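Local coordinates for triacylglycerol lipase (Clostridium botulinum, PDB 5AH1), which hydrolyses ester bonds, probably those of triacylglycerols and also those of synthetic polyesters, and carries bound zinc and potassium ions, at residues I188-L191 with T192-S196; N209-P212 with L213-G216; G251-G254 with T255-K259; E282-R285 with D286-R290. All coordinates share one frame; numbering follows the deposited sequence. Where two conformers were deposited one is given.

The four contacts are local ones, each within a single helix or turn of an alpha/beta-hydrolase, and follow one another along the chain. Contact 1 lies on helix 183-197, packed on strands 176-181 and 221-227 of the parallel sheet, and contact 2 lies in the loop that leads on toward strand 221-227. Their centres are about 12 Å apart, and they touch where Leu-213 meets Leu-191, Leu-194 and Leu-195, forming one packed region beside the sheet. Contacts 3 and 4, with centres about 16 Å apart but no touch, shape the consecutive helices 242-257 and 284-292 in a separate part of the protein. Contact 3 lies on the opposite side of the chain's centre from contacts 1 and 2.

Contact 1 of 4, residues I188-L191 with T192-S196; sequences IRTL and TQLLS
Thr-192 and Ile-188 meet one turn apart on a helix, and the carbonyl of Ile-188 takes two bonds from the same threonine. Followed outward, the Thr-192 side chain starts with CB 3.4 Å from Ile-188 O. Its hydroxyl lies beside its own backbone N (chi1 -60°), which turns OG1 back along the helix to donate to Ile-188 O at 2.9 Å. The backbone N of Thr-192 donates to that oxygen too, at 3.0 Å from Ile-188 O, and the two donors come from opposite faces of the carbonyl plane. The hydroxyl of this buried threonine is thereby satisfied within the helix. The other branch, CG2, stands anti to the backbone N, and the side chain as a whole packs on Ile-221 and Val-224 of strand 221-227.

Helix 183-197 directly follows strand 176-181, and a GxSxG sequence, Gly-180 to Gly-184, spans the junction of strand and helix, consistent with the nucleophile elbow of alpha/beta-hydrolases; Ile-188 touches that elbow. The pattern of Thr-192 is repeated one turn on, where Ser-196 OG and Ser-196 N both donate to Thr-192 O, again from opposite faces.

Farther round the helix two leucines meet. Leu-191 and Leu-195 cross at an angle, CG of Leu-191 lying 3.8 Å from CD1 of Leu-195, while Leu-195 CG lies 3.4 Å from Leu-191 O. That same oxygen receives Leu-195 N at 2.8 Å in a nearly straight bond (N-H...O 173°). Beyond the pair, Leu-191 reaches Leu-135 and Tyr-136 of helix 128-140, and Leu-195 reaches Ile-221.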
loop_
_atom_site.group_PDB
_atom_site.type_symbol
_atom_site.label_atom_id
_atom_site.label_comp_id
_atom_site.label_asym_id
_atom_site.label_seq_id
_atom_site.Cartn_x
_atom_site.Cartn_y
_atom_site.Cartn_z
ATOM N N ILE A 188 -3.007 -1.415 6.447
ATOM C CA ILE A 188 -4.299 -1.078 7.066
ATOM C C ILE A 188 -5.033 -2.315 7.575
ATOM O O ILE A 188 -5.723 -2.253 8.595
ATOM C CB ILE A 188 -5.220 -0.199 6.146
ATOM C CG1 ILE A 188 -5.596 -0.918 4.850
ATOM C CG2 ILE A 188 -4.508 1.117 5.856
ATOM C CD1 ILE A 188 -6.614 -0.163 4.009
ATOM N N ARG A 189 -4.842 -3.461 6.916
ATOM C CA ARG A 189 -5.374 -4.715 7.451
ATOM C C ARG A 189 -4.759 -4.990 8.809
ATOM O O ARG A 189 -5.417 -5.420 9.740
ATOM C CB ARG A 189 -5.103 -5.879 6.509
ATOM C CG ARG A 189 -5.956 -5.931 5.232
ATOM C CD ARG A 189 -5.439 -6.973 4.246
ATOM N NE ARG A 189 -5.223 -8.255 4.921
ATOM C CZ ARG A 189 -4.211 -9.083 4.678
ATOM N NH1 ARG A 189 -3.404 -8.859 3.652
ATOM N NH2 ARG A 189 -4.056 -10.151 5.437
ATOM N N THR A 190 -3.452 -4.770 8.894
ATOM C CA THR A 190 -2.652 -5.062 10.097
ATOM C C THR A 190 -3.064 -4.135 11.248
ATOM O O THR A 190 -3.267 -4.572 12.379
ATOM C CB THR A 190 -1.144 -4.919 9.811
ATOM O OG1 THR A 190 -0.794 -5.809 8.750
ATOM C CG2 THR A 190 -0.282 -5.252 11.024
ATOM N N LEU A 191 -3.222 -2.844 10.965
ATOM C CA LEU A 191 -3.694 -1.924 11.990
ATOM C C LEU A 191 -5.068 -2.345 12.498
ATOM O O LEU A 191 -5.319 -2.330 13.705
ATOM C CB LEU A 191 -3.767 -0.497 11.443
ATOM C CG LEU A 191 -4.320 0.522 12.444
ATOM C CD1 LEU A 191 -3.330 0.809 13.532
ATOM C CD2 LEU A 191 -4.727 1.833 11.770
ATOM N N THR A 192 -5.958 -2.729 11.596
ATOM C CA THR A 192 -7.317 -3.092 11.990
ATOM C C THR A 192 -7.303 -4.344 12.885
ATOM O O THR A 192 -8.004 -4.421 13.893
ATOM C CB THR A 192 -8.208 -3.281 10.748
ATOM O OG1 THR A 192 -8.238 -2.055 10.005
ATOM C CG2 THR A 192 -9.609 -3.669 11.151
ATOM N N GLN A 193 -6.406 -5.282 12.581
ATOM C CA GLN A 193 -6.236 -6.494 13.368
ATOM C C GLN A 193 -5.766 -6.153 14.783
ATOM O O GLN A 193 -6.316 -6.620 15.780
ATOM C CB GLN A 193 -5.230 -7.419 12.695
ATOM C CG GLN A 193 -4.868 -8.638 13.521
ATOM C CD GLN A 193 -5.994 -9.619 13.658
ATOM O OE1 GLN A 193 -6.844 -9.759 12.769
ATOM N NE2 GLN A 193 -6.023 -10.298 14.792
ATOM N N LEU A 194 -4.723 -5.333 14.867
ATOM C CA LEU A 194 -4.176 -4.944 16.155
ATOM C C LEU A 194 -5.176 -4.132 16.979
ATOM O O LEU A 194 -5.357 -4.386 18.167
ATOM C CB LEU A 194 -2.872 -4.159 15.959
ATOM C CG LEU A 194 -1.670 -5.012 15.524
ATOM C CD1 LEU A 194 -0.496 -4.143 15.145
ATOM C CD2 LEU A 194 -1.247 -6.006 16.612
ATOM N N LEU A 195 -5.828 -3.150 16.371
ATOM C CA LEU A 195 -6.823 -2.379 17.099
ATOM C C LEU A 195 -7.878 -3.298 17.706
ATOM O O LEU A 195 -8.214 -3.185 18.878
ATOM C CB LEU A 195 -7.491 -1.337 16.198
ATOM C CG LEU A 195 -6.634 -0.113 15.858
ATOM C CD1 LEU A 195 -7.318 0.681 14.757
ATOM C CD2 LEU A 195 -6.385 0.752 17.083
ATOM N N SER A 196 -8.355 -4.246 16.910
ATOM C CA SER A 196 -9.462 -5.093 17.326
ATOM C C SER A 196 -9.042 -6.124 18.361
ATOM O O SER A 196 -9.733 -6.326 19.355
ATOM C CB SER A 196 -10.043 -5.814 16.108
ATOM O OG SER A 196 -10.532 -4.914 15.122
#

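Contact 2 of 4, residues N209-P212 with L213-G216; sequences NISP and LFEG
Ser-211 and Phe-214 close a tight turn, the backbone N of Phe-214 donating to Ser-211 O at 3.0 Å. The donor stands well above the carbonyl plane, 48° out of it, as the short reach of the turn requires. The next turn follows at once, with Glu-215 N donating to Pro-212 O at 3.1 Å. The Ser-211 hydroxyl, turned anti to the backbone N (chi1 177°), lies where Leu-213 N can donate to OG, 3.2 Å away. This side-chain acceptor, two residues ahead of its donor, makes an ST turn at the start of the bend.

Around these bonds the side chains close in. Ser-211 CB lies 3.7 Å from Phe-214 CD2, and Ile-210 brings CG1 to the edge of the same ring, its CD1 coming 3.9 Å from Phe-214 CB. The other branch of Ile-210, CG2, meets the carboxylate end of Glu-215, 3.4 Å from OE2.

Farther out, Lys-218 NZ bonds to Pro-212 O, which already serves Glu-215. The loop joins helix 200-204 to strand 221-227, with the Phe-214 ring nearly parallel to that of Trp-129 and touching Cys-133, both on helix 128-140, while Leu-213 inserts against Leu-191, Leu-194 and Leu-195 of helix 183-197.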
loop_
_atom_site.group_PDB
_atom_site.type_symbol
_atom_site.label_atom_id
_atom_site.label_comp_id
_atom_site.label_asym_id
_atom_site.label_seq_id
_atom_site.Cartn_x
_atom_site.Cartn_y
_atom_site.Cartn_z
ATOM N N ASN A 209 3.987 0.639 30.380
ATOM C CA ASN A 209 3.222 1.550 29.527
ATOM C C ASN A 209 3.045 1.029 28.117
ATOM O O ASN A 209 3.374 1.693 27.134
ATOM C CB ASN A 209 3.841 2.944 29.553
ATOM C CG ASN A 209 3.802 3.526 30.936
ATOM O OD1 ASN A 209 2.707 3.778 31.481
ATOM N ND2 ASN A 209 4.958 3.731 31.532
ATOM N N ILE A 210 2.491 -0.176 28.025
ATOM C CA ILE A 210 2.191 -0.776 26.734
ATOM C C ILE A 210 1.395 0.215 25.873
ATOM O O ILE A 210 0.536 0.962 26.352
ATOM C CB ILE A 210 1.412 -2.107 26.912
ATOM C CG1 ILE A 210 1.290 -2.867 25.590
ATOM C CG2 ILE A 210 0.038 -1.861 27.564
ATOM C CD1 ILE A 210 0.696 -4.255 25.750
ATOM N N SER A 211 1.679 0.243 24.581
ATOM C CA SER A 211 0.858 1.046 23.678
ATOM C C SER A 211 -0.580 0.549 23.710
ATOM O O SER A 211 -0.816 -0.655 23.625
ATOM C CB SER A 211 1.362 0.938 22.242
ATOM O OG SER A 211 0.495 1.669 21.387
ATOM N N PRO A 212 -1.560 1.468 23.766
ATOM C CA PRO A 212 -2.958 1.026 23.694
ATOM C C PRO A 212 -3.236 0.186 22.449
ATOM O O PRO A 212 -4.140 -0.661 22.470
ATOM C CB PRO A 212 -3.735 2.340 23.649
ATOM C CG PRO A 212 -2.862 3.305 24.443
ATOM C CD PRO A 212 -1.445 2.909 24.077
ATOM N N LEU A 213 -2.489 0.421 21.370
ATOM C CA LEU A 213 -2.663 -0.348 20.141
ATOM C C LEU A 213 -2.671 -1.850 20.407
ATOM O O LEU A 213 -3.409 -2.608 19.783
ATOM C CB LEU A 213 -1.576 0.006 19.116
ATOM C CG LEU A 213 -1.619 -0.786 17.799
ATOM C CD1 LEU A 213 -2.979 -0.615 17.101
ATOM C CD2 LEU A 213 -0.481 -0.375 16.885
ATOM N N PHE A 214 -1.814 -2.299 21.310
ATOM C CA PHE A 214 -1.613 -3.727 21.490
ATOM C C PHE A 214 -2.601 -4.378 22.460
ATOM O O PHE A 214 -2.553 -5.594 22.646
ATOM C CB PHE A 214 -0.172 -4.009 21.940
ATOM C CG PHE A 214 0.867 -3.438 21.011
ATOM C CD1 PHE A 214 0.829 -3.712 19.652
ATOM C CD2 PHE A 214 1.880 -2.616 21.489
ATOM C CE1 PHE A 214 1.757 -3.175 18.793
ATOM C CE2 PHE A 214 2.810 -2.079 20.626
ATOM C CZ PHE A 214 2.745 -2.351 19.282
ATOM N N GLU A 215 -3.496 -3.597 23.069
ATOM C CA GLU A 215 -4.381 -4.157 24.089
ATOM C C GLU A 215 -5.663 -4.767 23.527
ATOM O O GLU A 215 -6.269 -5.603 24.184
ATOM C CB GLU A 215 -4.645 -3.120 25.188
ATOM C CG GLU A 215 -3.377 -2.758 25.971
ATOM C CD GLU A 215 -3.612 -1.839 27.173
ATOM O OE1 GLU A 215 -4.131 -0.717 26.987
ATOM O OE2 GLU A 215 -3.262 -2.224 28.313
ATOM N N GLY A 216 -6.015 -4.411 22.297
ATOM C CA GLY A 216 -7.250 -4.868 21.685
ATOM C C GLY A 216 -8.479 -4.113 22.151
ATOM O O GLY A 216 -8.392 -3.224 23.001
#

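Contact 3 of 4, residues G251-G254 with T255-K259; sequences GVLG and TITGK
The C-terminal end of helix 242-257 holds this contact, where Thr-255 bonds back to a carbonyl of the last turn, Thr-257 bonds forward to Gly-258, and Gly-258 brings the helix to a close. Thr-255 OG1 sits between its backbone N and carbonyl carbon, chi1 69°, from where it donates to Val-252 O at 2.7 Å, in the carbonyl plane and on a lone pair. Val-252 O also accepts Thr-255 N at 3.0 Å, but from 65° out of that plane, so the two donors use quite different directions. Leu-253 O is likewise shared: Thr-257 N meets it in the carbonyl plane at 2.9 Å, whereas Ile-256 N comes from well above. The three-residue bonds to Val-252 O and Leu-253 O tighten the end of the helix beside the usual four-residue ones.

Apolar contact accompanies the last turn, Leu-253 CD1 lying 3.9 Å from Thr-257 CG2. Thr-257 OG1 bends forward to donate to Gly-258 O at 2.8 Å. Gly-258 N donates to Gly-254 O at 2.8 Å, and Gly-258 then leaves helical angles with phi 97°, a conformation that suits glycine alone. Such a terminating glycine with positive phi is typical of the C-cap region of an alpha-helix.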
loop_
_atom_site.group_PDB
_atom_site.type_symbol
_atom_site.label_atom_id
_atom_site.label_comp_id
_atom_site.label_asym_id
_atom_site.label_seq_id
_atom_site.Cartn_x
_atom_site.Cartn_y
_atom_site.Cartn_z
ATOM N N GLY A 251 15.190 4.101 -8.702
ATOM C CA GLY A 251 15.133 4.443 -10.114
ATOM C C GLY A 251 13.748 4.929 -10.518
ATOM O O GLY A 251 13.615 5.962 -11.168
ATOM N N VAL A 252 12.707 4.188 -10.135
ATOM C CA VAL A 252 11.341 4.598 -10.436
ATOM C C VAL A 252 11.060 5.971 -9.813
ATOM O O VAL A 252 10.483 6.854 -10.452
ATOM C CB VAL A 252 10.306 3.570 -9.943
ATOM C CG1 VAL A 252 8.910 4.078 -10.219
ATOM C CG2 VAL A 252 10.508 2.225 -10.635
ATOM N N LEU A 253 11.473 6.161 -8.565
ATOM C CA LEU A 253 11.298 7.458 -7.913
ATOM C C LEU A 253 11.958 8.563 -8.748
ATOM O O LEU A 253 11.390 9.639 -8.927
ATOM C CB LEU A 253 11.852 7.413 -6.484
ATOM C CG LEU A 253 11.816 8.722 -5.685
ATOM C CD1 LEU A 253 10.401 9.262 -5.531
ATOM C CD2 LEU A 253 12.438 8.502 -4.316
ATOM N N GLY A 254 13.145 8.281 -9.275
ATOM C CA GLY A 254 13.861 9.226 -10.107
ATOM C C GLY A 254 13.125 9.617 -11.379
ATOM O O GLY A 254 13.321 10.730 -11.864
ATOM N N THR A 255 12.293 8.728 -11.929
ATOM C CA THR A 255 11.532 9.074 -13.132
ATOM C C THR A 255 10.499 10.140 -12.805
ATOM O O THR A 255 10.006 10.821 -13.699
ATOM C CB THR A 255 10.817 7.852 -13.791
ATOM O OG1 THR A 255 9.738 7.382 -12.967
ATOM C CG2 THR A 255 11.806 6.733 -14.062
ATOM N N ILE A 256 10.177 10.274 -11.521
ATOM C CA ILE A 256 9.241 11.285 -11.052
ATOM C C ILE A 256 9.968 12.542 -10.592
ATOM O O ILE A 256 9.583 13.646 -10.959
ATOM C CB ILE A 256 8.371 10.738 -9.902
ATOM C CG1 ILE A 256 7.573 9.526 -10.385
ATOM C CG2 ILE A 256 7.446 11.812 -9.357
ATOM C CD1 ILE A 256 6.733 9.777 -11.609
ATOM N N THR A 257 11.022 12.391 -9.796
ATOM C CA THR A 257 11.709 13.565 -9.256
ATOM C C THR A 257 12.595 14.238 -10.295
ATOM O O THR A 257 12.850 15.441 -10.209
ATOM C CB THR A 257 12.608 13.210 -8.049
ATOM O OG1 THR A 257 13.615 12.275 -8.447
ATOM C CG2 THR A 257 11.789 12.604 -6.934
ATOM N N GLY A 258 13.045 13.461 -11.279
ATOM C CA GLY A 258 14.163 13.853 -12.126
ATOM C C GLY A 258 15.426 13.208 -11.573
ATOM O O GLY A 258 15.521 12.995 -10.367
ATOM N N LYS A 259 16.398 12.893 -12.428
ATOM C CA LYS A 259 17.521 12.055 -11.995
ATOM C C LYS A 259 18.460 12.767 -11.025
ATOM O O LYS A 259 19.139 12.127 -10.220
ATOM C CB LYS A 259 18.312 11.504 -13.189
ATOM C CG LYS A 259 19.264 12.481 -13.866
ATOM C CD LYS A 259 20.242 11.752 -14.790
ATOM C CE LYS A 259 19.519 10.936 -15.842
ATOM N NZ LYS A 259 20.436 10.443 -16.904
#

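Contact 4 of 4, residues E282-R285 with D286-R290; sequences ESQR and DYIER
Glu-282 OE1 is gripped by two donors, Arg-290 NH2 at 2.8 Å and the backbone N of Gln-279, at the N-terminal end of helix 284-292. Glu-282, just before the N-cap, runs out extended, its CG anti to the backbone N (chi1 -171°), and brings its carboxylate across the first turn to Arg-290. There Arg-290 NE reaches Glu-282 OE2, also at 2.8 Å. Carboxylate and guanidinium are nearly coplanar, 18° apart, giving a side-on, two-bonded salt bridge in which both oxygens use syn lone pairs. Lys-277 O takes the same arginine's NH2, so the pair ties the preceding loop to the helix.

Ser-283 is the N-cap, its OG accepting from Asp-286 N at 3.0 Å. A water bridges the serine's backbone N, from which it accepts, to Asp-286 OD2, to which it donates, at 2.6 Å from OD2.

One turn along, in one of its two conformers, Arg-285 gives Glu-289 OE1 two nitrogens, NE at 3.0 Å and NH2 at 3.2 Å. Both come from the same face of the carboxylate, above its plane, and the guanidinium presents its edge. In that conformer Asp-286 OD1 joins the salt-bridge network by charge only, a long 3.9 Å from Arg-285 NE and well out of the guanidinium plane.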
loop_
_atom_site.group_PDB
_atom_site.type_symbol
_atom_site.label_atom_id
_atom_site.label_comp_id
_atom_site.label_asym_id
_atom_site.label_seq_id
_atom_site.Cartn_x
_atom_site.Cartn_y
_atom_site.Cartn_z
ATOM N N GLU A 282 25.625 14.718 6.372
ATOM C CA GLU A 282 25.637 13.706 5.323
ATOM C C GLU A 282 24.778 14.163 4.159
ATOM O O GLU A 282 23.699 14.709 4.356
ATOM C CB GLU A 282 25.109 12.387 5.875
ATOM C CG GLU A 282 25.276 11.209 4.932
ATOM C CD GLU A 282 24.762 9.907 5.518
ATOM O OE1 GLU A 282 23.787 9.938 6.300
ATOM O OE2 GLU A 282 25.321 8.841 5.188
ATOM N N SER A 283 25.274 13.970 2.944
ATOM C CA SER A 283 24.488 14.286 1.756
ATOM C C SER A 283 23.404 13.248 1.524
ATOM O O SER A 283 23.506 12.121 2.004
ATOM C CB SER A 283 25.390 14.327 0.531
ATOM O OG SER A 283 25.889 13.035 0.249
ATOM N N GLN A 284 22.383 13.614 0.753
ATOM C CA GLN A 284 21.348 12.653 0.397
ATOM C C GLN A 284 21.952 11.459 -0.337
ATOM O O GLN A 284 21.571 10.321 -0.078
ATOM C CB GLN A 284 20.242 13.308 -0.437
ATOM C CG GLN A 284 19.033 12.415 -0.710
ATOM C CD GLN A 284 18.065 12.331 0.462
ATOM O OE1 GLN A 284 18.332 12.840 1.547
ATOM N NE2 GLN A 284 16.931 11.697 0.241
ATOM N N ARG A 285 22.891 11.702 -1.245
ATOM C CA ARG A 285 23.492 10.601 -1.987
ATOM C C ARG A 285 24.228 9.630 -1.064
ATOM O O ARG A 285 24.131 8.419 -1.233
ATOM C CB ARG A 285 24.443 11.130 -3.058
ATOM C CG ARG A 285 25.148 10.036 -3.851
ATOM C CD ARG A 285 26.526 9.731 -3.267
ATOM N NE ARG A 285 27.078 8.479 -3.775
ATOM C CZ ARG A 285 27.784 8.362 -4.894
ATOM N NH1 ARG A 285 28.034 9.427 -5.652
ATOM N NH2 ARG A 285 28.241 7.173 -5.258
ATOM N N ASP A 286 24.987 10.151 -0.105
ATOM C CA ASP A 286 25.730 9.282 0.797
ATOM C C ASP A 286 24.779 8.500 1.707
ATOM O O ASP A 286 25.004 7.322 1.998
ATOM C CB ASP A 286 26.744 10.090 1.601
ATOM C CG ASP A 286 27.979 10.460 0.787
ATOM O OD1 ASP A 286 28.160 9.926 -0.331
ATOM O OD2 ASP A 286 28.793 11.263 1.279
ATOM N N TYR A 287 23.687 9.143 2.099
ATOM C CA TYR A 287 22.664 8.518 2.939
ATOM C C TYR A 287 21.993 7.367 2.200
ATOM O O TYR A 287 21.857 6.275 2.749
ATOM C CB TYR A 287 21.672 9.611 3.328
ATOM C CG TYR A 287 20.304 9.200 3.833
ATOM C CD1 TYR A 287 20.139 8.408 4.965
ATOM C CD2 TYR A 287 19.159 9.671 3.210
ATOM C CE1 TYR A 287 18.858 8.064 5.431
ATOM C CE2 TYR A 287 17.886 9.346 3.669
ATOM C CZ TYR A 287 17.732 8.542 4.779
ATOM O OH TYR A 287 16.462 8.232 5.230
ATOM N N ILE A 288 21.619 7.596 0.945
ATOM C CA ILE A 288 21.008 6.542 0.140
ATOM C C ILE A 288 21.954 5.354 -0.073
ATOM O O ILE A 288 21.550 4.193 0.054
ATOM C CB ILE A 288 20.507 7.100 -1.224
ATOM C CG1 ILE A 288 19.364 8.108 -1.017
ATOM C CG2 ILE A 288 20.071 5.968 -2.150
ATOM C CD1 ILE A 288 18.230 7.668 -0.128
ATOM N N GLU A 289 23.211 5.637 -0.392
ATOM C CA GLU A 289 24.178 4.567 -0.592
ATOM C C GLU A 289 24.351 3.757 0.694
ATOM O O GLU A 289 24.443 2.524 0.666
ATOM C CB GLU A 289 25.516 5.152 -1.054
ATOM C CG GLU A 289 26.547 4.111 -1.447
ATOM C CD GLU A 289 27.662 4.689 -2.297
ATOM O OE1 GLU A 289 27.826 5.930 -2.317
ATOM O OE2 GLU A 289 28.376 3.895 -2.952
ATOM N N ARG A 290 24.405 4.455 1.823
ATOM C CA ARG A 290 24.581 3.797 3.105
ATOM C C ARG A 290 23.385 2.896 3.438
ATOM O O ARG A 290 23.567 1.755 3.874
ATOM C CB ARG A 290 24.833 4.839 4.194
ATOM C CG ARG A 290 25.241 4.259 5.522
ATOM C CD ARG A 290 25.778 5.340 6.445
ATOM N NE ARG A 290 24.855 6.451 6.623
ATOM C CZ ARG A 290 23.863 6.482 7.517
ATOM N NH1 ARG A 290 23.637 5.455 8.331
ATOM N NH2 ARG A 290 23.089 7.558 7.597
HETATM O O HOH W 1 28.097 13.082 2.957
#